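Local coordinates for melanin biosynthesis protein TyrA, putative (Shewanella oneidensis, PDB 2HAG) that binds heme b and probably acts as a DyP-type peroxidase, an enzyme that oxidises substrates with hydrogen peroxide, at residues V23-N28 with L103-R108; S35-C40 with D128-V133; P39-V44 with D305-F310; E81-F86 with G296-A301. All blocks are in the same frame, centred on the assembly; numbering follows the deposited sequence.

Contact 1: residues V23-N28 with L103-R108; sequences VYLMFN and LFVHLR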
loop_
_atom_site.group_PDB
_atom_site.type_symbol
_atom_site.label_atom_id
_atom_site.label_comp_id
_atom_site.label_asym_id
_atom_site.label_seq_id
_atom_site.Cartn_x
_atom_site.Cartn_y
_atom_site.Cartn_z
ATOM N N VAL A 23 0.015 0.737 9.220
ATOM C CA VAL A 23 0.940 -0.329 8.865
ATOM C C VAL A 23 0.889 -1.410 9.927
ATOM O O VAL A 23 0.934 -1.126 11.128
ATOM C CB VAL A 23 2.375 0.181 8.718
ATOM C CG1 VAL A 23 3.341 -0.970 8.679
ATOM C CG2 VAL A 23 2.514 1.000 7.444
ATOM N N TYR A 24 0.789 -2.653 9.468
ATOM C CA TYR A 24 0.635 -3.793 10.351
ATOM C C TYR A 24 1.782 -4.719 10.094
ATOM O O TYR A 24 1.938 -5.177 8.971
ATOM C CB TYR A 24 -0.671 -4.515 10.048
ATOM C CG TYR A 24 -1.886 -3.611 10.143
ATOM C CD1 TYR A 24 -2.140 -2.874 11.290
ATOM C CD2 TYR A 24 -2.770 -3.482 9.082
ATOM C CE1 TYR A 24 -3.251 -2.031 11.376
ATOM C CE2 TYR A 24 -3.881 -2.649 9.166
ATOM C CZ TYR A 24 -4.117 -1.931 10.314
ATOM O OH TYR A 24 -5.210 -1.101 10.399
ATOM N N LEU A 25 2.586 -4.985 11.125
ATOM C CA LEU A 25 3.772 -5.821 10.994
ATOM C C LEU A 25 3.755 -6.990 11.956
ATOM O O LEU A 25 3.615 -6.788 13.164
ATOM C CB LEU A 25 5.014 -4.996 11.291
ATOM C CG LEU A 25 5.187 -3.712 10.497
ATOM C CD1 LEU A 25 6.398 -2.958 10.991
ATOM C CD2 LEU A 25 5.323 -4.027 9.026
HETATM N N MSE A 26 3.941 -8.204 11.423
HETATM C CA MSE A 26 4.050 -9.427 12.239
HETATM C C MSE A 26 5.441 -9.978 12.151
HETATM O O MSE A 26 5.899 -10.348 11.074
HETATM C CB MSE A 26 3.138 -10.543 11.747
HETATM C CG MSE A 26 1.879 -10.091 11.098
HETATM SE SE MSE A 26 0.728 -9.182 12.332
HETATM C CE MSE A 26 -0.625 -8.545 10.943
ATOM N N PHE A 27 6.103 -10.063 13.292
ATOM C CA PHE A 27 7.414 -10.652 13.341
ATOM C C PHE A 27 7.327 -11.933 14.119
ATOM O O PHE A 27 6.500 -12.057 15.013
ATOM C CB PHE A 27 8.387 -9.730 14.054
ATOM C CG PHE A 27 8.517 -8.391 13.426
ATOM C CD1 PHE A 27 9.429 -8.177 12.417
ATOM C CD2 PHE A 27 7.740 -7.339 13.855
ATOM C CE1 PHE A 27 9.557 -6.941 11.842
ATOM C CE2 PHE A 27 7.865 -6.096 13.284
ATOM C CZ PHE A 27 8.773 -5.896 12.276
ATOM N N ASN A 28 8.180 -12.883 13.763
ATOM C CA ASN A 28 8.457 -14.014 14.617
ATOM C C ASN A 28 9.906 -13.932 15.016
ATOM O O ASN A 28 10.750 -13.496 14.235
ATOM C CB ASN A 28 8.160 -15.332 13.915
ATOM C CG ASN A 28 6.690 -15.641 13.891
ATOM O OD1 ASN A 28 5.945 -15.156 14.728
ATOM N ND2 ASN A 28 6.260 -16.436 12.930
ATOM N N LEU A 103 5.373 -11.360 17.540
ATOM C CA LEU A 103 5.326 -9.911 17.775
ATOM C C LEU A 103 4.482 -9.128 16.778
ATOM O O LEU A 103 4.510 -9.399 15.575
ATOM C CB LEU A 103 6.731 -9.332 17.725
ATOM C CG LEU A 103 7.575 -9.421 18.982
ATOM C CD1 LEU A 103 8.950 -8.861 18.675
ATOM C CD2 LEU A 103 6.905 -8.666 20.138
ATOM N N PHE A 104 3.768 -8.124 17.286
ATOM C CA PHE A 104 2.894 -7.305 16.459
ATOM C C PHE A 104 3.221 -5.833 16.630
ATOM O O PHE A 104 3.243 -5.323 17.751
ATOM C CB PHE A 104 1.429 -7.564 16.818
ATOM C CG PHE A 104 0.445 -6.769 16.001
ATOM C CD1 PHE A 104 0.688 -6.473 14.673
ATOM C CD2 PHE A 104 -0.741 -6.346 16.554
ATOM C CE1 PHE A 104 -0.228 -5.754 13.925
ATOM C CE2 PHE A 104 -1.658 -5.617 15.810
ATOM C CZ PHE A 104 -1.402 -5.327 14.500
ATOM N N VAL A 105 3.482 -5.158 15.513
ATOM C CA VAL A 105 3.740 -3.722 15.517
ATOM C C VAL A 105 2.653 -3.009 14.717
ATOM O O VAL A 105 2.432 -3.287 13.537
ATOM C CB VAL A 105 5.120 -3.402 14.920
ATOM C CG1 VAL A 105 5.312 -1.920 14.777
ATOM C CG2 VAL A 105 6.220 -3.994 15.778
ATOM N N HIS A 106 1.987 -2.076 15.380
ATOM C CA HIS A 106 0.788 -1.445 14.858
ATOM C C HIS A 106 1.057 0.033 14.725
ATOM O O HIS A 106 1.234 0.711 15.728
ATOM C CB HIS A 106 -0.356 -1.673 15.838
ATOM C CG HIS A 106 -1.677 -1.154 15.368
ATOM N ND1 HIS A 106 -2.118 0.124 15.637
ATOM C CD2 HIS A 106 -2.673 -1.761 14.683
ATOM C CE1 HIS A 106 -3.322 0.288 15.116
ATOM N NE2 HIS A 106 -3.680 -0.839 14.531
ATOM N N LEU A 107 1.089 0.530 13.494
ATOM C CA LEU A 107 1.476 1.918 13.243
ATOM C C LEU A 107 0.393 2.698 12.518
ATOM O O LEU A 107 -0.094 2.278 11.472
ATOM C CB LEU A 107 2.747 1.965 12.403
ATOM C CG LEU A 107 3.935 1.149 12.896
ATOM C CD1 LEU A 107 5.070 1.260 11.887
ATOM C CD2 LEU A 107 4.394 1.623 14.247
ATOM N N ARG A 108 0.040 3.853 13.059
ATOM C CA ARG A 108 -0.998 4.655 12.456
ATOM C C ARG A 108 -0.597 6.118 12.286
ATOM O O ARG A 108 0.123 6.679 13.114
ATOM C CB ARG A 108 -2.311 4.478 13.234
ATOM C CG ARG A 108 -3.242 3.530 12.482
ATOM C CD ARG A 108 -4.420 3.029 13.246
ATOM N NE ARG A 108 -5.174 4.071 13.913
ATOM C CZ ARG A 108 -6.311 3.850 14.565
ATOM N NH1 ARG A 108 -6.825 2.625 14.605
ATOM N NH2 ARG A 108 -6.936 4.846 15.178
HETATM O O HOH W 1 -5.685 -0.044 12.806
#
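The imidazole of His106 meets the phenol of Tyr24 at the phenol's edge, with His106 CD2 near the plane of that ring and 3.4 Å from Tyr24 CE1. The two rings are inclined by 39°, neither stacked nor perpendicular. This is the pairing of the two central strands of a ferredoxin-like βαββαβ unit, strand order 4-1-3-2, in the N-terminal half of the DyP fold. Phe104 lies beside them, its CZ at the edge of the imidazole, while the carbonyl O of Leu25 lies in the plane of the Phe104 ring at its edge, by CD1. Selenomethionine Met26 reaches the same ring obliquely, placing SE 3.6 Å from Phe104 CD1 in a Met-aromatic contact. These four side chains share one face of the sheet, where Tyr24 and His106 also pack on Ile259 of strand 253-262. On the other face, which helix 112-126 covers, Val105 CG2 sits 3.7 Å from Phe27 CE2 at the ring edge. Leu25 and Val105 are neighbours there, and Leu25 also touches Leu251 of the second subunit. Six backbone bonds hold the antiparallel pair, two each at Val23-Leu107, Leu25-Val105 and Phe27-Leu103. Beyond the phenol a water ties the strands together, 2.7 Å from Tyr24 OH and 2.8 Å from His106 NE2, with a weak bond from Arg108 NH1.

Contact 2: residues S35-C40 with D128-V133; sequences SQLRPC and DLVELV
Leu129 points its forked end at the helical segment 35-40 and straddles one turn of it. One branch, CD2, lies 3.8 Å from Gln36 CB; the other, CD1, reaches Cys40 SG at 4.0 Å and comes as near to the carbonyl O of Gln36. The fork thus spans two residues four apart on the same side of the helix. Cys40 presents its sulfur through a side chain that is extended away from its backbone N (chi1 160°), whereas Leu129 has CG beside its own backbone N (chi1 -64°), from where both methyls can meet the helix. A second, smaller pairing lies alongside. Leu37 and Val130 cross at about a right angle, and Val130 CG1 sits near both methyls of Leu37, 4.0 Å from CD1 and 4.2 Å from CD2. Leu37 CD1 also approaches Leu129 CD1, at 4.4 Å, and this links the two pairings. The meeting is one of van der Waals packing, modest in extent, lying at the surface, where Gln36 is exposed and Leu37 is the buried member. Backbone bonds of Leu129 to Asn30 and of Glu131 to Asn28 tie segment 128-133 to the end of strand 21-29, the first of the ferredoxin-like unit, and to the residue just past it. The contact therefore joins helix 34-54 to the start of the unit's edge strand 130-139, with Phe126 of helix 112-126 against Leu37 and Cys40, and Ala29 and Phe27 of strand 21-29 touching Leu37 and Val130 respectively.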
loop_
_atom_site.group_PDB
_atom_site.type_symbol
_atom_site.label_atom_id
_atom_site.label_comp_id
_atom_site.label_asym_id
_atom_site.label_seq_id
_atom_site.Cartn_x
_atom_site.Cartn_y
_atom_site.Cartn_z
ATOM N N SER A 35 17.094 -12.572 25.574
ATOM C CA SER A 35 17.960 -11.659 26.340
ATOM C C SER A 35 18.055 -10.275 25.681
ATOM O O SER A 35 17.976 -9.250 26.361
ATOM C CB SER A 35 19.363 -12.249 26.504
ATOM N N GLN A 36 18.209 -10.260 24.357
ATOM C CA GLN A 36 18.479 -9.036 23.602
ATOM C C GLN A 36 17.227 -8.373 23.056
ATOM O O GLN A 36 17.217 -7.175 22.795
ATOM C CB GLN A 36 19.384 -9.358 22.421
ATOM C CG GLN A 36 20.737 -9.881 22.821
ATOM C CD GLN A 36 21.109 -11.117 22.051
ATOM O OE1 GLN A 36 20.414 -12.133 22.115
ATOM N NE2 GLN A 36 22.209 -11.046 21.316
ATOM N N LEU A 37 16.181 -9.160 22.864
ATOM C CA LEU A 37 14.953 -8.666 22.278
ATOM C C LEU A 37 14.128 -7.845 23.269
ATOM O O LEU A 37 13.494 -6.859 22.884
ATOM C CB LEU A 37 14.135 -9.840 21.767
ATOM C CG LEU A 37 12.850 -9.501 21.016
ATOM C CD1 LEU A 37 13.116 -8.537 19.875
ATOM C CD2 LEU A 37 12.194 -10.783 20.500
ATOM N N ARG A 38 14.133 -8.250 24.536
ATOM C CA ARG A 38 13.366 -7.548 25.567
ATOM C C ARG A 38 13.689 -6.053 25.594
ATOM O O ARG A 38 12.775 -5.234 25.518
ATOM C CB ARG A 38 13.591 -8.158 26.964
ATOM C CG ARG A 38 12.909 -9.486 27.195
ATOM C CD ARG A 38 13.075 -9.951 28.631
ATOM N NE ARG A 38 14.477 -10.099 29.038
ATOM C CZ ARG A 38 15.171 -11.234 28.978
ATOM N NH1 ARG A 38 14.608 -12.348 28.520
ATOM N NH2 ARG A 38 16.442 -11.256 29.368
ATOM N N PRO A 39 14.984 -5.691 25.715
ATOM C CA PRO A 39 15.345 -4.270 25.764
ATOM C C PRO A 39 15.137 -3.603 24.422
ATOM O O PRO A 39 14.792 -2.426 24.335
ATOM C CB PRO A 39 16.841 -4.297 26.108
ATOM C CG PRO A 39 17.318 -5.607 25.626
ATOM C CD PRO A 39 16.172 -6.555 25.825
ATOM N N CYS A 40 15.350 -4.376 23.379
ATOM C CA CYS A 40 15.200 -3.891 22.035
ATOM C C CYS A 40 13.731 -3.545 21.755
ATOM O O CYS A 40 13.420 -2.621 20.995
ATOM C CB CYS A 40 15.727 -4.956 21.091
ATOM S SG CYS A 40 15.120 -4.782 19.472
ATOM N N ASP A 128 18.919 -8.442 13.571
ATOM C CA ASP A 128 18.767 -9.809 13.096
ATOM C C ASP A 128 18.094 -10.657 14.174
ATOM O O ASP A 128 18.193 -11.875 14.170
ATOM C CB ASP A 128 20.131 -10.393 12.688
ATOM C CG ASP A 128 20.647 -9.812 11.376
ATOM N N LEU A 129 17.388 -10.008 15.090
ATOM C CA LEU A 129 16.710 -10.722 16.170
ATOM C C LEU A 129 15.383 -11.379 15.740
ATOM O O LEU A 129 14.919 -12.317 16.385
ATOM C CB LEU A 129 16.457 -9.774 17.349
ATOM C CG LEU A 129 17.696 -9.199 18.049
ATOM C CD1 LEU A 129 17.342 -8.004 18.927
ATOM C CD2 LEU A 129 18.381 -10.263 18.882
ATOM N N VAL A 130 14.771 -10.892 14.663
ATOM C CA VAL A 130 13.452 -11.382 14.244
ATOM C C VAL A 130 13.284 -11.417 12.724
ATOM O O VAL A 130 14.151 -10.967 11.990
ATOM C CB VAL A 130 12.333 -10.507 14.832
ATOM C CG1 VAL A 130 12.478 -10.396 16.339
ATOM C CG2 VAL A 130 12.348 -9.133 14.214
ATOM N N GLU A 131 12.167 -11.967 12.262
ATOM C CA GLU A 131 11.876 -12.062 10.835
ATOM C C GLU A 131 10.480 -11.543 10.606
ATOM O O GLU A 131 9.539 -11.977 11.267
ATOM C CB GLU A 131 11.932 -13.508 10.333
ATOM C CG GLU A 131 13.267 -14.213 10.536
ATOM C CD GLU A 131 14.377 -13.650 9.660
ATOM O OE1 GLU A 131 14.066 -13.120 8.572
ATOM O OE2 GLU A 131 15.561 -13.741 10.062
ATOM N N LEU A 132 10.349 -10.612 9.674
ATOM C CA LEU A 132 9.046 -10.129 9.261
ATOM C C LEU A 132 8.336 -11.235 8.516
ATOM O O LEU A 132 8.830 -11.726 7.515
ATOM C CB LEU A 132 9.197 -8.923 8.340
ATOM C CG LEU A 132 7.898 -8.350 7.778
ATOM C CD1 LEU A 132 7.148 -7.583 8.865
ATOM C CD2 LEU A 132 8.189 -7.453 6.587
ATOM N N VAL A 133 7.171 -11.627 9.002
ATOM C CA VAL A 133 6.431 -12.722 8.392
ATOM C C VAL A 133 5.343 -12.152 7.491
ATOM O O VAL A 133 5.218 -12.536 6.328
ATOM C CB VAL A 133 5.781 -13.623 9.461
ATOM C CG1 VAL A 133 5.238 -14.885 8.825
ATOM C CG2 VAL A 133 6.776 -13.958 10.549
#

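Contact 3: residues P39-V44 with D305-F310; sequences PCIANV and DFLMQF
Ile41 holds its CG2 branch anti to the backbone N while CG1 lies beside it (chi1 -82°), and this sends CG2 toward Leu307. Leu307 answers with CG next to its own backbone N; its chi2 of 169° sets CD1 anti to CA and leaves CD2 as the branch turned to the helix, 3.7 Å from Ile41 CG2, and the two side chains cross at a slant. Here the short C-terminal helix 304-308 and the tail after it pack against helix 34-54, the first helix of the N-terminal ferredoxin-like half of the DyP fold. Ala42 stands at the centre. Its small CB faces the backbone of Leu307 and Met308, 3.4 Å from the carbonyl O of Leu307 and 3.8 Å from Met308 CA, so the backbones come close together at this point. Leu307 is buried further by Ala45 of helix 34-54 and Ile66 of strand 61-67. Gln309 folds back, and its NE2 donates to a lone pair of Phe306 O at 2.9 Å. The Phe310 ring turns away from Pro39 to meet Tyr75, yet its backbone stays: Phe310 O lies against the proline, 3.3 Å from Pro39 CB.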
loop_
_atom_site.group_PDB
_atom_site.type_symbol
_atom_site.label_atom_id
_atom_site.label_comp_id
_atom_site.label_asym_id
_atom_site.label_seq_id
_atom_site.Cartn_x
_atom_site.Cartn_y
_atom_site.Cartn_z
ATOM N N PRO A 39 14.984 -5.691 25.715
ATOM C CA PRO A 39 15.345 -4.270 25.764
ATOM C C PRO A 39 15.137 -3.603 24.422
ATOM O O PRO A 39 14.792 -2.426 24.335
ATOM C CB PRO A 39 16.841 -4.297 26.108
ATOM C CG PRO A 39 17.318 -5.607 25.626
ATOM C CD PRO A 39 16.172 -6.555 25.825
ATOM N N CYS A 40 15.350 -4.376 23.379
ATOM C CA CYS A 40 15.200 -3.891 22.035
ATOM C C CYS A 40 13.731 -3.545 21.755
ATOM O O CYS A 40 13.420 -2.621 20.995
ATOM C CB CYS A 40 15.727 -4.956 21.091
ATOM S SG CYS A 40 15.120 -4.782 19.472
ATOM N N ILE A 41 12.823 -4.274 22.391
ATOM C CA ILE A 41 11.411 -3.931 22.319
ATOM C C ILE A 41 11.130 -2.648 23.089
ATOM O O ILE A 41 10.451 -1.757 22.584
ATOM C CB ILE A 41 10.543 -5.052 22.889
ATOM C CG1 ILE A 41 10.336 -6.130 21.829
ATOM C CG2 ILE A 41 9.197 -4.509 23.370
ATOM C CD1 ILE A 41 9.715 -7.389 22.378
ATOM N N ALA A 42 11.654 -2.557 24.309
ATOM C CA ALA A 42 11.466 -1.365 25.134
ATOM C C ALA A 42 11.864 -0.129 24.359
ATOM O O ALA A 42 11.198 0.897 24.458
ATOM C CB ALA A 42 12.278 -1.454 26.419
ATOM N N ASN A 43 12.962 -0.239 23.609
ATOM C CA ASN A 43 13.401 0.808 22.685
ATOM C C ASN A 43 12.305 1.153 21.684
ATOM O O ASN A 43 11.937 2.318 21.530
ATOM C CB ASN A 43 14.644 0.361 21.903
ATOM C CG ASN A 43 15.918 0.396 22.732
ATOM O OD1 ASN A 43 15.895 0.671 23.926
ATOM N ND2 ASN A 43 17.042 0.106 22.088
ATOM N N VAL A 44 11.791 0.135 21.001
ATOM C CA VAL A 44 10.808 0.344 19.946
ATOM C C VAL A 44 9.496 0.901 20.485
ATOM O O VAL A 44 8.881 1.766 19.869
ATOM C CB VAL A 44 10.545 -0.958 19.166
ATOM C CG1 VAL A 44 9.347 -0.807 18.242
ATOM C CG2 VAL A 44 11.770 -1.337 18.362
ATOM N N ASP A 305 5.417 1.197 30.519
ATOM C CA ASP A 305 6.288 1.031 31.662
ATOM C C ASP A 305 6.633 -0.434 31.903
ATOM O O ASP A 305 7.726 -0.737 32.376
ATOM C CB ASP A 305 5.670 1.660 32.911
ATOM C CG ASP A 305 5.479 3.150 32.766
ATOM O OD1 ASP A 305 4.699 3.570 31.892
ATOM O OD2 ASP A 305 6.113 3.904 33.515
ATOM N N PHE A 306 5.724 -1.348 31.578
ATOM C CA PHE A 306 6.043 -2.758 31.749
ATOM C C PHE A 306 7.212 -3.126 30.864
ATOM O O PHE A 306 8.170 -3.748 31.306
ATOM C CB PHE A 306 4.879 -3.677 31.397
ATOM C CG PHE A 306 5.247 -5.136 31.462
ATOM C CD1 PHE A 306 5.279 -5.798 32.675
ATOM C CD2 PHE A 306 5.616 -5.828 30.315
ATOM C CE1 PHE A 306 5.644 -7.120 32.742
ATOM C CE2 PHE A 306 5.981 -7.160 30.380
ATOM C CZ PHE A 306 5.990 -7.804 31.596
ATOM N N LEU A 307 7.114 -2.742 29.599
ATOM C CA LEU A 307 8.134 -3.065 28.613
ATOM C C LEU A 307 9.488 -2.521 28.988
ATOM O O LEU A 307 10.513 -3.154 28.731
ATOM C CB LEU A 307 7.741 -2.490 27.260
ATOM C CG LEU A 307 6.548 -3.206 26.647
ATOM C CD1 LEU A 307 6.032 -2.438 25.453
ATOM C CD2 LEU A 307 6.937 -4.624 26.260
HETATM N N MSE A 308 9.486 -1.350 29.610
HETATM C CA MSE A 308 10.707 -0.600 29.791
HETATM C C MSE A 308 11.577 -1.054 30.940
HETATM O O MSE A 308 12.720 -0.627 31.054
HETATM C CB MSE A 308 10.367 0.854 29.974
HETATM C CG MSE A 308 10.427 1.617 28.697
HETATM SE SE MSE A 308 10.158 3.492 29.066
HETATM C CE MSE A 308 11.249 3.748 30.763
ATOM N N GLN A 309 11.054 -1.928 31.784
ATOM C CA GLN A 309 11.824 -2.414 32.914
ATOM C C GLN A 309 12.873 -3.450 32.496
ATOM O O GLN A 309 13.364 -4.207 33.328
ATOM C CB GLN A 309 10.894 -2.985 33.989
ATOM C CG GLN A 309 10.150 -4.243 33.590
ATOM C CD GLN A 309 9.045 -4.614 34.562
ATOM O OE1 GLN A 309 9.275 -4.750 35.768
ATOM N NE2 GLN A 309 7.839 -4.806 34.038
ATOM N N PHE A 310 13.230 -3.486 31.215
ATOM C CA PHE A 310 14.287 -4.389 30.787
ATOM C C PHE A 310 15.359 -3.743 29.911
ATOM O O PHE A 310 15.143 -3.422 28.742
ATOM C CB PHE A 310 13.715 -5.618 30.076
ATOM C CG PHE A 310 12.562 -6.262 30.800
ATOM C CD1 PHE A 310 11.275 -5.802 30.606
ATOM C CD2 PHE A 310 12.760 -7.334 31.659
ATOM C CE1 PHE A 310 10.201 -6.394 31.254
ATOM C CE2 PHE A 310 11.687 -7.927 32.310
ATOM C CZ PHE A 310 10.409 -7.455 32.107
#

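Contact 4: residues E81-F86 with G296-A301; sequences EMLKPF and GSSFFA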
loop_
_atom_site.group_PDB
_atom_site.type_symbol
_atom_site.label_atom_id
_atom_site.label_comp_id
_atom_site.label_asym_id
_atom_site.label_seq_id
_atom_site.Cartn_x
_atom_site.Cartn_y
_atom_site.Cartn_z
ATOM N N GLU A 81 -3.206 -11.914 33.487
ATOM C CA GLU A 81 -4.048 -12.964 34.040
ATOM C C GLU A 81 -4.654 -13.862 32.971
ATOM O O GLU A 81 -4.495 -15.078 33.015
ATOM C CB GLU A 81 -5.162 -12.366 34.898
ATOM C CG GLU A 81 -6.043 -13.424 35.550
ATOM C CD GLU A 81 -6.756 -12.908 36.785
ATOM O OE1 GLU A 81 -6.719 -11.680 37.023
ATOM O OE2 GLU A 81 -7.348 -13.731 37.519
HETATM N N MSE A 82 -5.338 -13.271 32.004
HETATM C CA MSE A 82 -6.171 -14.059 31.108
HETATM C C MSE A 82 -5.594 -14.292 29.734
HETATM O O MSE A 82 -6.331 -14.674 28.837
HETATM C CB MSE A 82 -7.508 -13.374 30.916
HETATM C CG MSE A 82 -8.187 -12.987 32.194
HETATM SE SE MSE A 82 -9.928 -12.257 31.754
HETATM C CE MSE A 82 -10.921 -14.017 31.427
ATOM N N LEU A 83 -4.300 -14.073 29.552
ATOM C CA LEU A 83 -3.715 -14.225 28.229
ATOM C C LEU A 83 -3.820 -15.674 27.742
ATOM O O LEU A 83 -3.456 -16.601 28.456
ATOM C CB LEU A 83 -2.264 -13.747 28.218
ATOM C CG LEU A 83 -1.637 -13.672 26.823
ATOM C CD1 LEU A 83 -2.419 -12.733 25.909
ATOM C CD2 LEU A 83 -0.195 -13.229 26.925
ATOM N N LYS A 84 -4.344 -15.844 26.529
ATOM C CA LYS A 84 -4.643 -17.156 25.949
ATOM C C LYS A 84 -4.484 -17.039 24.461
ATOM O O LYS A 84 -4.652 -15.949 23.893
ATOM C CB LYS A 84 -6.100 -17.593 26.184
ATOM C CG LYS A 84 -6.604 -17.501 27.602
ATOM C CD LYS A 84 -8.078 -17.880 27.719
ATOM C CE LYS A 84 -8.994 -16.881 27.031
ATOM N NZ LYS A 84 -10.196 -16.546 27.869
ATOM N N PRO A 85 -4.198 -18.164 23.806
ATOM C CA PRO A 85 -4.142 -18.180 22.348
ATOM C C PRO A 85 -5.409 -17.638 21.688
ATOM O O PRO A 85 -6.394 -17.340 22.364
ATOM C CB PRO A 85 -3.963 -19.664 22.027
ATOM C CG PRO A 85 -3.289 -20.217 23.224
ATOM C CD PRO A 85 -3.868 -19.471 24.384
ATOM N N PHE A 86 -5.361 -17.491 20.369
ATOM C CA PHE A 86 -6.528 -17.083 19.607
ATOM C C PHE A 86 -7.535 -18.213 19.668
ATOM O O PHE A 86 -7.172 -19.368 19.493
ATOM C CB PHE A 86 -6.161 -16.790 18.145
ATOM C CG PHE A 86 -7.325 -16.316 17.317
ATOM C CD1 PHE A 86 -7.729 -14.992 17.363
ATOM C CD2 PHE A 86 -8.026 -17.198 16.511
ATOM C CE1 PHE A 86 -8.808 -14.550 16.613
ATOM C CE2 PHE A 86 -9.105 -16.762 15.759
ATOM C CZ PHE A 86 -9.492 -15.433 15.807
ATOM N N GLY A 296 -5.962 -15.231 12.503
ATOM C CA GLY A 296 -6.515 -14.883 13.811
ATOM C C GLY A 296 -5.393 -14.947 14.834
ATOM O O GLY A 296 -4.708 -15.962 14.939
ATOM N N SER A 297 -5.184 -13.867 15.576
ATOM C CA SER A 297 -4.006 -13.762 16.422
ATOM C C SER A 297 -4.320 -13.104 17.741
ATOM O O SER A 297 -5.042 -12.111 17.778
ATOM C CB SER A 297 -2.938 -12.943 15.703
ATOM O OG SER A 297 -2.606 -13.530 14.458
ATOM N N SER A 298 -3.762 -13.655 18.816
ATOM C CA SER A 298 -3.915 -13.099 20.160
ATOM C C SER A 298 -2.597 -12.493 20.667
ATOM O O SER A 298 -1.540 -13.138 20.610
ATOM C CB SER A 298 -4.401 -14.179 21.128
ATOM O OG SER A 298 -4.372 -13.728 22.472
ATOM N N PHE A 299 -2.675 -11.248 21.143
ATOM C CA PHE A 299 -1.539 -10.565 21.762
ATOM C C PHE A 299 -1.946 -9.838 23.027
ATOM O O PHE A 299 -3.126 -9.692 23.336
ATOM C CB PHE A 299 -0.950 -9.506 20.839
ATOM C CG PHE A 299 -0.735 -9.969 19.442
ATOM C CD1 PHE A 299 -1.765 -9.927 18.524
ATOM C CD2 PHE A 299 0.508 -10.413 19.031
ATOM C CE1 PHE A 299 -1.565 -10.331 17.226
ATOM C CE2 PHE A 299 0.715 -10.827 17.736
ATOM C CZ PHE A 299 -0.324 -10.783 16.830
ATOM N N PHE A 300 -0.941 -9.368 23.750
ATOM C CA PHE A 300 -1.146 -8.393 24.796
ATOM C C PHE A 300 -0.250 -7.221 24.433
ATOM O O PHE A 300 0.912 -7.420 24.083
ATOM C CB PHE A 300 -0.756 -8.960 26.164
ATOM C CG PHE A 300 -1.210 -8.118 27.325
ATOM C CD1 PHE A 300 -2.517 -8.187 27.777
ATOM C CD2 PHE A 300 -0.335 -7.254 27.959
ATOM C CE1 PHE A 300 -2.940 -7.416 28.843
ATOM C CE2 PHE A 300 -0.756 -6.477 29.023
ATOM C CZ PHE A 300 -2.060 -6.564 29.466
ATOM N N ALA A 301 -0.797 -6.011 24.474
ATOM C CA ALA A 301 0.005 -4.801 24.314
ATOM C C ALA A 301 0.246 -4.237 25.691
ATOM O O ALA A 301 -0.622 -3.580 26.257
ATOM C CB ALA A 301 -0.703 -3.777 23.439
#
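Phe86 lays one face of its ring flat over Gly296, whose CA stands 3.5 Å from the ring centroid and only 6° off the normal, a CH-pi contact. Gly296 has no side chain to intervene, so the ring rests directly on the backbone, with the carbonyl carbon of Gly296 beneath the same face. The glycine belongs to strand 291-301, the last strand of the C-terminal ferredoxin-like half of the DyP fold, which pairs with strand 61-67 of the N-terminal half; the irregular loop 81-86 runs over it in nearly the reverse direction. Phe86 also packs on His182 and Gln184 of strand 179-188, and its side chain is about 7 Å from that of Phe258, a heme-binding residue. Ser298 supplies the polar tie. Its OG is anti to the backbone N (chi1 171°), pointed at the loop, and donates to Lys84 O at 2.7 Å, nearly in line with the carbonyl bond. Glu100 bridges the two backbones as well, taking Phe86 N on OE2 and Ser298 N on OE1. Leu83, farther along, is the third residue of the contact. It turns toward the strand beside Phe300, whose ring meets Tyr180 edge-to-face. One branch does the touching: Leu83 CD1 lies 4.0 Å from Phe299 O and 4.1 Å from Phe300 CB.

Overall arrangement
Contacts 1 and 4 are buried, and both involve strands of the same large sheet, whereas contact 2 is at the surface and contact 3 is partly buried. Contact 1 relies on regular strand pairing; contact 4 sets a loop on a strand through one hydroxyl bond and a ring over glycine. Phe104 and Phe299 bring the two together. Contacts 2 and 3 share helix 34-54, including Pro39 and Cys40, and are van der Waals packing without hydrogen bonds between their segments: one meets the start of the edge strand and the loop before it, the other the C-terminal tail. Strands 21-29 and 130-139 connect contacts 1 and 2 by backbone bonding, while Leu103 touching Ile41 joins contacts 1 and 3.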